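Local coordinates for ATP/GTP-binding site-containing protein A (Brucella abortus, PDB 6NTR) that functions in the periplasm to maintain the integrity of the bacterial cell envelope, at residues 186-191 against 213-218; 143-148 against 160-165; 93-98 against 153-158. All coordinates share one frame; numbering follows the deposited sequence.

Interaction 1 (186-191 against 213-218)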
loop_
_atom_site.group_PDB
_atom_site.type_symbol
_atom_site.label_atom_id
_atom_site.label_comp_id
_atom_site.label_asym_id
_atom_site.label_seq_id
_atom_site.Cartn_x
_atom_site.Cartn_y
_atom_site.Cartn_z
ATOM N N GLN A 186 9.923 0.315 18.833
ATOM C CA GLN A 186 10.830 -0.158 17.802
ATOM C C GLN A 186 10.161 -0.287 16.448
ATOM O O GLN A 186 8.977 -0.496 16.373
ATOM C CB GLN A 186 11.409 -1.512 18.194
ATOM C CG GLN A 186 12.341 -1.491 19.383
ATOM C CD GLN A 186 13.721 -1.000 19.035
ATOM O OE1 GLN A 186 14.240 -1.288 17.971
ATOM N NE2 GLN A 186 14.324 -0.261 19.938
ATOM N N VAL A 187 10.944 -0.184 15.388
ATOM C CA VAL A 187 10.441 -0.340 14.042
ATOM C C VAL A 187 11.351 -1.276 13.285
ATOM O O VAL A 187 12.461 -1.531 13.701
ATOM C CB VAL A 187 10.384 0.982 13.267
ATOM C CG1 VAL A 187 9.570 2.018 14.012
ATOM C CG2 VAL A 187 11.779 1.488 12.968
ATOM N N TRP A 188 10.847 -1.832 12.200
ATOM C CA TRP A 188 11.637 -2.691 11.353
ATOM C C TRP A 188 11.740 -2.010 10.018
ATOM O O TRP A 188 10.741 -1.551 9.500
ATOM C CB TRP A 188 10.927 -4.007 11.097
ATOM C CG TRP A 188 10.887 -4.941 12.221
ATOM C CD1 TRP A 188 11.924 -5.643 12.737
ATOM C CD2 TRP A 188 9.736 -5.327 12.958
ATOM N NE1 TRP A 188 11.500 -6.426 13.761
ATOM C CE2 TRP A 188 10.154 -6.253 13.918
ATOM C CE3 TRP A 188 8.392 -4.976 12.902
ATOM C CZ2 TRP A 188 9.276 -6.828 14.818
ATOM C CZ3 TRP A 188 7.533 -5.542 13.786
ATOM C CH2 TRP A 188 7.970 -6.459 14.735
ATOM N N PRO A 189 12.950 -1.886 9.472
ATOM C CA PRO A 189 12.981 -1.316 8.133
ATOM C C PRO A 189 12.435 -2.391 7.227
ATOM O O PRO A 189 12.811 -3.532 7.393
ATOM C CB PRO A 189 14.462 -1.093 7.884
ATOM C CG PRO A 189 15.075 -1.030 9.234
ATOM C CD PRO A 189 14.291 -1.994 10.058
ATOM N N VAL A 190 11.563 -2.048 6.291
ATOM C CA VAL A 190 10.988 -3.057 5.418
ATOM C C VAL A 190 11.030 -2.548 3.994
ATOM O O VAL A 190 10.677 -1.394 3.728
ATOM C CB VAL A 190 9.554 -3.428 5.823
ATOM C CG1 VAL A 190 9.140 -4.671 5.100
ATOM C CG2 VAL A 190 9.459 -3.639 7.306
ATOM N N THR A 191 11.490 -3.405 3.091
ATOM C CA THR A 191 11.458 -3.177 1.658
ATOM C C THR A 191 10.599 -4.271 1.044
ATOM O O THR A 191 10.849 -5.456 1.264
ATOM C CB THR A 191 12.873 -3.183 1.065
ATOM O OG1 THR A 191 13.639 -2.109 1.623
ATOM C CG2 THR A 191 12.834 -3.020 -0.435
ATOM N N LEU A 213 8.372 -0.041 9.696
ATOM C CA LEU A 213 7.143 -0.605 10.220
ATOM C C LEU A 213 7.098 -0.931 11.703
ATOM O O LEU A 213 8.036 -1.485 12.239
ATOM C CB LEU A 213 6.834 -1.858 9.413
ATOM C CG LEU A 213 5.909 -2.941 9.935
ATOM C CD1 LEU A 213 4.479 -2.617 9.569
ATOM C CD2 LEU A 213 6.292 -4.266 9.319
ATOM N N TYR A 214 5.995 -0.570 12.348
ATOM C CA TYR A 214 5.752 -0.828 13.765
ATOM C C TYR A 214 5.069 -2.174 13.946
ATOM O O TYR A 214 4.413 -2.688 13.044
ATOM C CB TYR A 214 4.880 0.265 14.387
ATOM C CG TYR A 214 5.581 1.572 14.517
ATOM C CD1 TYR A 214 5.749 2.395 13.417
ATOM C CD2 TYR A 214 6.095 1.986 15.733
ATOM C CE1 TYR A 214 6.415 3.596 13.517
ATOM C CE2 TYR A 214 6.760 3.183 15.848
ATOM C CZ TYR A 214 6.917 3.985 14.735
ATOM O OH TYR A 214 7.584 5.180 14.836
ATOM N N ARG A 215 5.225 -2.742 15.139
ATOM C CA ARG A 215 4.545 -3.995 15.453
ATOM C C ARG A 215 3.021 -3.886 15.337
ATOM O O ARG A 215 2.353 -4.905 15.115
ATOM C CB ARG A 215 4.936 -4.443 16.862
ATOM C CG ARG A 215 5.114 -5.915 17.016
ATOM C CD ARG A 215 6.093 -6.190 18.131
ATOM N NE ARG A 215 5.614 -5.784 19.452
ATOM C CZ ARG A 215 5.431 -6.620 20.473
ATOM N NH1 ARG A 215 5.715 -7.909 20.338
ATOM N NH2 ARG A 215 5.001 -6.168 21.641
ATOM N N ASN A 216 2.455 -2.682 15.480
ATOM C CA ASN A 216 1.010 -2.488 15.470
ATOM C C ASN A 216 0.477 -2.089 14.104
ATOM O O ASN A 216 -0.650 -1.587 14.012
ATOM C CB ASN A 216 0.604 -1.443 16.510
ATOM C CG ASN A 216 1.259 -0.098 16.274
ATOM O OD1 ASN A 216 1.814 0.152 15.207
ATOM N ND2 ASN A 216 1.184 0.783 17.265
ATOM N N GLY A 217 1.265 -2.283 13.052
ATOM C CA GLY A 217 0.845 -2.011 11.703
ATOM C C GLY A 217 1.152 -0.621 11.207
ATOM O O GLY A 217 1.134 -0.397 10.004
ATOM N N ILE A 218 1.418 0.326 12.096
ATOM C CA ILE A 218 1.702 1.675 11.646
ATOM C C ILE A 218 2.964 1.634 10.810
ATOM O O ILE A 218 3.792 0.748 10.968
ATOM C CB ILE A 218 1.840 2.608 12.858
ATOM C CG1 ILE A 218 0.515 2.648 13.620
ATOM C CG2 ILE A 218 2.211 4.005 12.432
ATOM C CD1 ILE A 218 0.472 3.676 14.707
#

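Interaction 2 (143-148 against 160-165)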
loop_
_atom_site.group_PDB
_atom_site.type_symbol
_atom_site.label_atom_id
_atom_site.label_comp_id
_atom_site.label_asym_id
_atom_site.label_seq_id
_atom_site.Cartn_x
_atom_site.Cartn_y
_atom_site.Cartn_z
ATOM N N PHE A 143 14.065 -12.328 5.047
ATOM C CA PHE A 143 13.936 -12.403 3.606
ATOM C C PHE A 143 12.931 -13.478 3.228
ATOM O O PHE A 143 13.047 -14.597 3.676
ATOM C CB PHE A 143 15.298 -12.741 3.013
ATOM C CG PHE A 143 15.607 -12.039 1.733
ATOM C CD1 PHE A 143 15.066 -12.474 0.549
ATOM C CD2 PHE A 143 16.462 -10.966 1.713
ATOM C CE1 PHE A 143 15.360 -11.840 -0.631
ATOM C CE2 PHE A 143 16.762 -10.327 0.536
ATOM C CZ PHE A 143 16.213 -10.767 -0.637
ATOM N N TYR A 144 11.948 -13.154 2.401
ATOM C CA TYR A 144 10.958 -14.140 1.967
ATOM C C TYR A 144 10.191 -13.753 0.710
ATOM O O TYR A 144 10.168 -12.614 0.328
ATOM C CB TYR A 144 10.032 -14.591 3.102
ATOM C CG TYR A 144 9.050 -13.570 3.614
ATOM C CD1 TYR A 144 7.782 -13.464 3.072
ATOM C CD2 TYR A 144 9.378 -12.740 4.658
ATOM C CE1 TYR A 144 6.891 -12.537 3.545
ATOM C CE2 TYR A 144 8.490 -11.812 5.133
ATOM C CZ TYR A 144 7.250 -11.725 4.569
ATOM O OH TYR A 144 6.378 -10.811 5.047
ATOM N N GLN A 145 9.578 -14.731 0.074
ATOM C CA GLN A 145 8.813 -14.523 -1.136
ATOM C C GLN A 145 7.388 -15.001 -0.904
ATOM O O GLN A 145 7.170 -15.990 -0.227
ATOM C CB GLN A 145 9.434 -15.275 -2.303
ATOM C CG GLN A 145 10.780 -14.743 -2.750
ATOM C CD GLN A 145 11.175 -15.235 -4.121
ATOM O OE1 GLN A 145 10.830 -16.332 -4.517
ATOM N NE2 GLN A 145 11.887 -14.411 -4.849
ATOM N N THR A 146 6.446 -14.275 -1.470
ATOM C CA THR A 146 5.040 -14.574 -1.332
ATOM C C THR A 146 4.277 -13.881 -2.436
ATOM O O THR A 146 4.862 -13.278 -3.313
ATOM C CB THR A 146 4.500 -14.203 0.053
ATOM O OG1 THR A 146 3.176 -14.702 0.184
ATOM C CG2 THR A 146 4.493 -12.722 0.246
ATOM N N THR A 147 2.965 -14.006 -2.402
ATOM C CA THR A 147 2.097 -13.390 -3.394
ATOM C C THR A 147 1.071 -12.559 -2.683
ATOM O O THR A 147 0.929 -12.650 -1.480
ATOM C CB THR A 147 1.317 -14.425 -4.185
ATOM O OG1 THR A 147 0.562 -15.219 -3.277
ATOM C CG2 THR A 147 2.248 -15.296 -4.954
ATOM N N LEU A 148 0.384 -11.710 -3.429
ATOM C CA LEU A 148 -0.665 -10.882 -2.858
ATOM C C LEU A 148 -1.663 -10.432 -3.901
ATOM O O LEU A 148 -1.329 -10.324 -5.062
ATOM C CB LEU A 148 -0.037 -9.651 -2.230
ATOM C CG LEU A 148 -0.961 -8.552 -1.745
ATOM C CD1 LEU A 148 -1.568 -8.967 -0.430
ATOM C CD2 LEU A 148 -0.178 -7.276 -1.557
ATOM N N ALA A 160 3.638 -11.169 -7.006
ATOM C CA ALA A 160 4.680 -11.739 -6.176
ATOM C C ALA A 160 5.388 -10.610 -5.436
ATOM O O ALA A 160 5.789 -9.621 -6.057
ATOM C CB ALA A 160 5.670 -12.514 -7.041
ATOM N N THR A 161 5.513 -10.748 -4.127
ATOM C CA THR A 161 6.179 -9.753 -3.316
ATOM C C THR A 161 7.337 -10.357 -2.515
ATOM O O THR A 161 7.169 -11.353 -1.844
ATOM C CB THR A 161 5.193 -9.039 -2.374
ATOM O OG1 THR A 161 4.876 -9.877 -1.266
ATOM C CG2 THR A 161 3.922 -8.694 -3.103
ATOM N N THR A 162 8.505 -9.737 -2.585
ATOM C CA THR A 162 9.673 -10.202 -1.857
ATOM C C THR A 162 9.870 -9.243 -0.730
ATOM O O THR A 162 9.953 -8.061 -0.954
ATOM C CB THR A 162 10.931 -10.144 -2.719
ATOM O OG1 THR A 162 10.813 -11.071 -3.783
ATOM C CG2 THR A 162 12.142 -10.490 -1.919
ATOM N N VAL A 163 9.957 -9.750 0.482
ATOM C CA VAL A 163 10.122 -8.900 1.632
ATOM C C VAL A 163 11.521 -8.993 2.212
ATOM O O VAL A 163 12.025 -10.071 2.390
ATOM C CB VAL A 163 9.128 -9.297 2.729
ATOM C CG1 VAL A 163 9.256 -8.394 3.925
ATOM C CG2 VAL A 163 7.707 -9.297 2.206
ATOM N N VAL A 164 12.143 -7.858 2.489
ATOM C CA VAL A 164 13.453 -7.809 3.100
ATOM C C VAL A 164 13.316 -6.983 4.369
ATOM O O VAL A 164 12.875 -5.856 4.317
ATOM C CB VAL A 164 14.502 -7.188 2.167
ATOM C CG1 VAL A 164 15.830 -7.032 2.877
ATOM C CG2 VAL A 164 14.665 -8.018 0.915
ATOM N N VAL A 165 13.708 -7.548 5.506
ATOM C CA VAL A 165 13.602 -6.883 6.798
ATOM C C VAL A 165 14.998 -6.642 7.368
ATOM O O VAL A 165 15.910 -7.449 7.168
ATOM C CB VAL A 165 12.743 -7.734 7.761
ATOM C CG1 VAL A 165 12.370 -6.964 8.989
ATOM C CG2 VAL A 165 11.519 -8.239 7.055
#

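Interaction 3 (93-98 against 153-158)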
loop_
_atom_site.group_PDB
_atom_site.type_symbol
_atom_site.label_atom_id
_atom_site.label_comp_id
_atom_site.label_asym_id
_atom_site.label_seq_id
_atom_site.Cartn_x
_atom_site.Cartn_y
_atom_site.Cartn_z
ATOM N N LYS A 93 -11.242 6.888 -14.000
ATOM C CA LYS A 93 -11.200 5.461 -13.796
ATOM C C LYS A 93 -11.892 5.017 -12.528
ATOM O O LYS A 93 -11.747 5.627 -11.497
ATOM C CB LYS A 93 -9.743 4.986 -13.793
ATOM C CG LYS A 93 -9.464 3.794 -14.683
ATOM C CD LYS A 93 -7.992 3.743 -15.057
ATOM C CE LYS A 93 -7.558 2.354 -15.507
ATOM N NZ LYS A 93 -6.784 2.375 -16.780
ATOM N N GLU A 94 -12.620 3.921 -12.612
ATOM C CA GLU A 94 -13.280 3.363 -11.457
ATOM C C GLU A 94 -13.113 1.867 -11.521
ATOM O O GLU A 94 -13.380 1.264 -12.539
ATOM C CB GLU A 94 -14.758 3.740 -11.447
ATOM C CG GLU A 94 -15.563 3.132 -10.315
ATOM C CD GLU A 94 -16.983 3.676 -10.249
ATOM O OE1 GLU A 94 -17.546 4.040 -11.300
ATOM O OE2 GLU A 94 -17.521 3.736 -9.136
ATOM N N VAL A 95 -12.661 1.272 -10.431
ATOM C CA VAL A 95 -12.491 -0.169 -10.356
ATOM C C VAL A 95 -13.230 -0.563 -9.111
ATOM O O VAL A 95 -13.082 0.055 -8.075
ATOM C CB VAL A 95 -11.028 -0.629 -10.326
ATOM C CG1 VAL A 95 -10.976 -2.131 -10.165
ATOM C CG2 VAL A 95 -10.331 -0.237 -11.610
ATOM N N ARG A 96 -14.038 -1.596 -9.230
ATOM C CA ARG A 96 -14.896 -2.026 -8.144
ATOM C C ARG A 96 -15.178 -3.500 -8.337
ATOM O O ARG A 96 -15.577 -3.909 -9.425
ATOM C CB ARG A 96 -16.199 -1.226 -8.141
ATOM C CG ARG A 96 -17.091 -1.395 -6.899
ATOM C CD ARG A 96 -18.485 -0.885 -7.224
ATOM N NE ARG A 96 -18.489 0.546 -7.477
ATOM C CZ ARG A 96 -18.720 1.474 -6.555
ATOM N NH1 ARG A 96 -19.070 1.138 -5.315
ATOM N NH2 ARG A 96 -18.666 2.751 -6.905
ATOM N N GLY A 97 -14.980 -4.293 -7.295
ATOM C CA GLY A 97 -15.305 -5.698 -7.417
ATOM C C GLY A 97 -15.179 -6.442 -6.108
ATOM O O GLY A 97 -15.157 -5.857 -5.023
ATOM N N ASP A 98 -15.124 -7.761 -6.240
ATOM C CA ASP A 98 -14.993 -8.650 -5.106
ATOM C C ASP A 98 -14.015 -9.769 -5.420
ATOM O O ASP A 98 -13.771 -10.106 -6.579
ATOM C CB ASP A 98 -16.332 -9.251 -4.712
ATOM C CG ASP A 98 -16.286 -9.879 -3.343
ATOM O OD1 ASP A 98 -16.210 -9.114 -2.360
ATOM O OD2 ASP A 98 -16.284 -11.131 -3.247
ATOM N N GLU A 153 -4.474 -1.012 -9.425
ATOM C CA GLU A 153 -4.536 -0.941 -10.879
ATOM C C GLU A 153 -5.812 -1.611 -11.361
ATOM O O GLU A 153 -6.894 -1.223 -10.919
ATOM C CB GLU A 153 -3.276 -1.537 -11.485
ATOM C CG GLU A 153 -2.070 -0.764 -10.980
ATOM C CD GLU A 153 -0.752 -1.233 -11.516
ATOM O OE1 GLU A 153 -0.671 -2.334 -12.091
ATOM O OE2 GLU A 153 0.221 -0.483 -11.345
ATOM N N ASP A 154 -5.735 -2.601 -12.235
ATOM C CA ASP A 154 -6.950 -3.242 -12.739
ATOM C C ASP A 154 -7.569 -4.368 -11.893
ATOM O O ASP A 154 -8.609 -4.905 -12.232
ATOM C CB ASP A 154 -6.774 -3.665 -14.197
ATOM C CG ASP A 154 -6.454 -2.492 -15.108
ATOM O OD1 ASP A 154 -6.737 -1.349 -14.736
ATOM O OD2 ASP A 154 -5.907 -2.706 -16.199
ATOM N N ALA A 155 -6.929 -4.739 -10.802
ATOM C CA ALA A 155 -7.469 -5.775 -9.935
ATOM C C ALA A 155 -7.700 -7.073 -10.671
ATOM O O ALA A 155 -8.652 -7.785 -10.394
ATOM C CB ALA A 155 -8.759 -5.306 -9.298
ATOM N N ASP A 156 -6.817 -7.374 -11.605
ATOM C CA ASP A 156 -6.912 -8.577 -12.405
ATOM C C ASP A 156 -5.722 -9.515 -12.254
ATOM O O ASP A 156 -5.412 -10.245 -13.183
ATOM C CB ASP A 156 -7.037 -8.181 -13.864
ATOM C CG ASP A 156 -6.122 -7.042 -14.230
ATOM O OD1 ASP A 156 -5.424 -6.530 -13.335
ATOM O OD2 ASP A 156 -6.095 -6.659 -15.414
ATOM N N ARG A 157 -5.036 -9.494 -11.122
ATOM C CA ARG A 157 -3.909 -10.404 -10.975
ATOM C C ARG A 157 -3.336 -10.590 -9.587
ATOM O O ARG A 157 -3.673 -9.880 -8.665
ATOM C CB ARG A 157 -2.796 -10.027 -11.935
ATOM C CG ARG A 157 -1.803 -9.061 -11.357
ATOM C CD ARG A 157 -2.244 -7.647 -11.614
ATOM N NE ARG A 157 -1.144 -6.715 -11.498
ATOM C CZ ARG A 157 -0.284 -6.480 -12.471
ATOM N NH1 ARG A 157 0.691 -5.611 -12.300
ATOM N NH2 ARG A 157 -0.405 -7.112 -13.617
ATOM N N VAL A 158 -2.488 -11.603 -9.458
ATOM C CA VAL A 158 -1.748 -11.866 -8.230
ATOM C C VAL A 158 -0.330 -11.359 -8.417
ATOM O O VAL A 158 0.268 -11.526 -9.491
ATOM C CB VAL A 158 -1.765 -13.360 -7.880
ATOM C CG1 VAL A 158 -1.342 -14.181 -9.069
ATOM C CG2 VAL A 158 -0.845 -13.617 -6.731
#

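Interaction 1 (186-191 against 213-218)
L213 O takes two contacts from the facing strand: W188 N donates to it at 2.8 Å, and the CA-H of V187 adds a weaker contact, with V187 CA 3.2 Å from L213 O. The return bond, from L213 N to W188 O, is also 2.8 Å long and is the straighter of the pair, with an N-H...O angle of 171°. Together the two bonds make W188 and L213 a hydrogen-bonded antiparallel pair.

Next to it, on the other face of the sheet, V187 lies alongside Y214. V187 CG1 sits over the middle of the phenol ring, 3.5 Å from the Y214 centroid, a CH-pi contact made from almost straight above. With V187 CG1 anti to its own carbonyl carbon (chi1 -56°), this methyl is the one carried onto the ring. The Y214 hydroxyl, OH, is engaged beyond the hairpin by a hydrogen bond with R220.

This is the open end of the hairpin, away from the loop that joins strands 187-195 and 207-214 of the barrel-like fold. Here a type I turn from Y214 to G217 folds the chain back on itself, Y214 N bonding to I218 O, and strand 219-220 pairs with 207-214. N216 OD1 accepts from the backbone N of I218, an Asx turn that braces the bend, and G217 takes backbone angles that call for glycine.

On the face of W188 and L213 the contact is apolar. V190 CG2 reaches L213 CD2 at 3.8 Å, and L133 of helix 126-138 packs on both residues. The indole extends toward the turn, where R215 CG meets its edge near the ring plane, 3.7 Å from W188 CH2. A137 and E138 of the same helix also touch the indole, while the R215 guanidinium has a long, weak ion pair with E138.

Interaction 2 (143-148 against 160-165)
Y144 and V163 make the tight part of this contact. The valine lies alongside the tyrosine and packs over one face of its ring, V163 CG2 coming within 3.4 Å of Y144 CZ, with V163 CB above the ring but displaced toward its rim. Y144 CG stands between its backbone N and carbonyl carbon (chi1 69°), which brings the ring over its cross-strand neighbour. L133 of helix 126-138 packs against both residues, and K136 of that helix makes a cation-pi contact with the tyrosine.

Beneath them the backbones form the ladder of an antiparallel hairpin, whose second strand also pairs with strand 187-195. Y144 N donates to V163 O at 3.1 Å and V163 N returns to Y144 O at 2.9 Å, both in the carbonyl plane. Two residues on, T161 N binds T146 O at 2.7 Å, but from above the carbonyl plane. T146 and T161 share the tyrosine's face of the sheet. There the methyl of T146, CG2, lies against T161 OG1, whose hydrogen-bond partner is H129 on the covering helix.

The other face is looser and turned more toward solvent. Q145 stretches beside T162, its NE2 3.7 Å from T162 OG1, too far for a hydrogen bond. The F143 ring lies obliquely to T162, F143 CE1 approaching T162 CG2 to 3.7 Å; its closer approach to V164 is doubtful in the model.

The chemistry implies a two-sided hairpin: aromatic, aliphatic and hydroxyl groups meet the helix on the Y144 face, the F143 face carries looser side-chain contacts, and the backbone bonds between the strands serve both.

Interaction 3 (93-98 against 153-158)
E153 meets V95 through its backbone: E153 O lies 3.6 Å from V95 CG2, a van der Waals contact, while the E153 carboxylate points off from the strand. D154 follows with two approaches. Its carbonyl, D154 O, comes within 4.2 Å of V95 CG1, and its side chain crosses that of K93 at about a right angle, D154 OD1 lying 3.9 Å from K93 CE. K93 NZ and D154 OD1 stay 4.2 Å apart, beyond a salt bridge, so the opposite charges probably attract only loosely at this exposed margin.

A155 supplies the apolar contact, its CB resting 4.0 Å from V95 CG1. With V95 CG1 anti to the backbone N (chi1 177°), the two valine methyls divide the work: CG2 faces E153, and CG1 faces D154 and A155. After A155 the loop leaves the strand. R157 turns back toward E153 in a charge-only pairing, the carboxylate oxygen lying well out of the guanidinium plane.

The loop of the 143-148/159-165 hairpin thus rests on K93 and V95 of strand 90-102 in the barrel-like fold. A155 also touches F81 of strand 78-87, D156 packs on L118 and V158 on K121, both of strand 116-121.

In the fold
Interaction 3 opens first, at 93-98 in strand 90-102. The chain then runs through further strands and helix 126-138 to 143-148, where interaction 2 opens. Interaction 3 closes at 153-158, inside the loop of the 143-148/159-165 hairpin, and interaction 2 closes directly afterwards at 160-165. These two therefore cross, and they touch where V158 packs against T147 and L148. Interaction 1 follows in series, closing the hairpin between 186-191 and 213-218. It continues the sheet from interaction 2 through a probable T191 O to V164 N bond and packing of V190 on V163. Interactions 1 and 3 stand on opposite sides of the chain's centre, with centres about 27 Å apart.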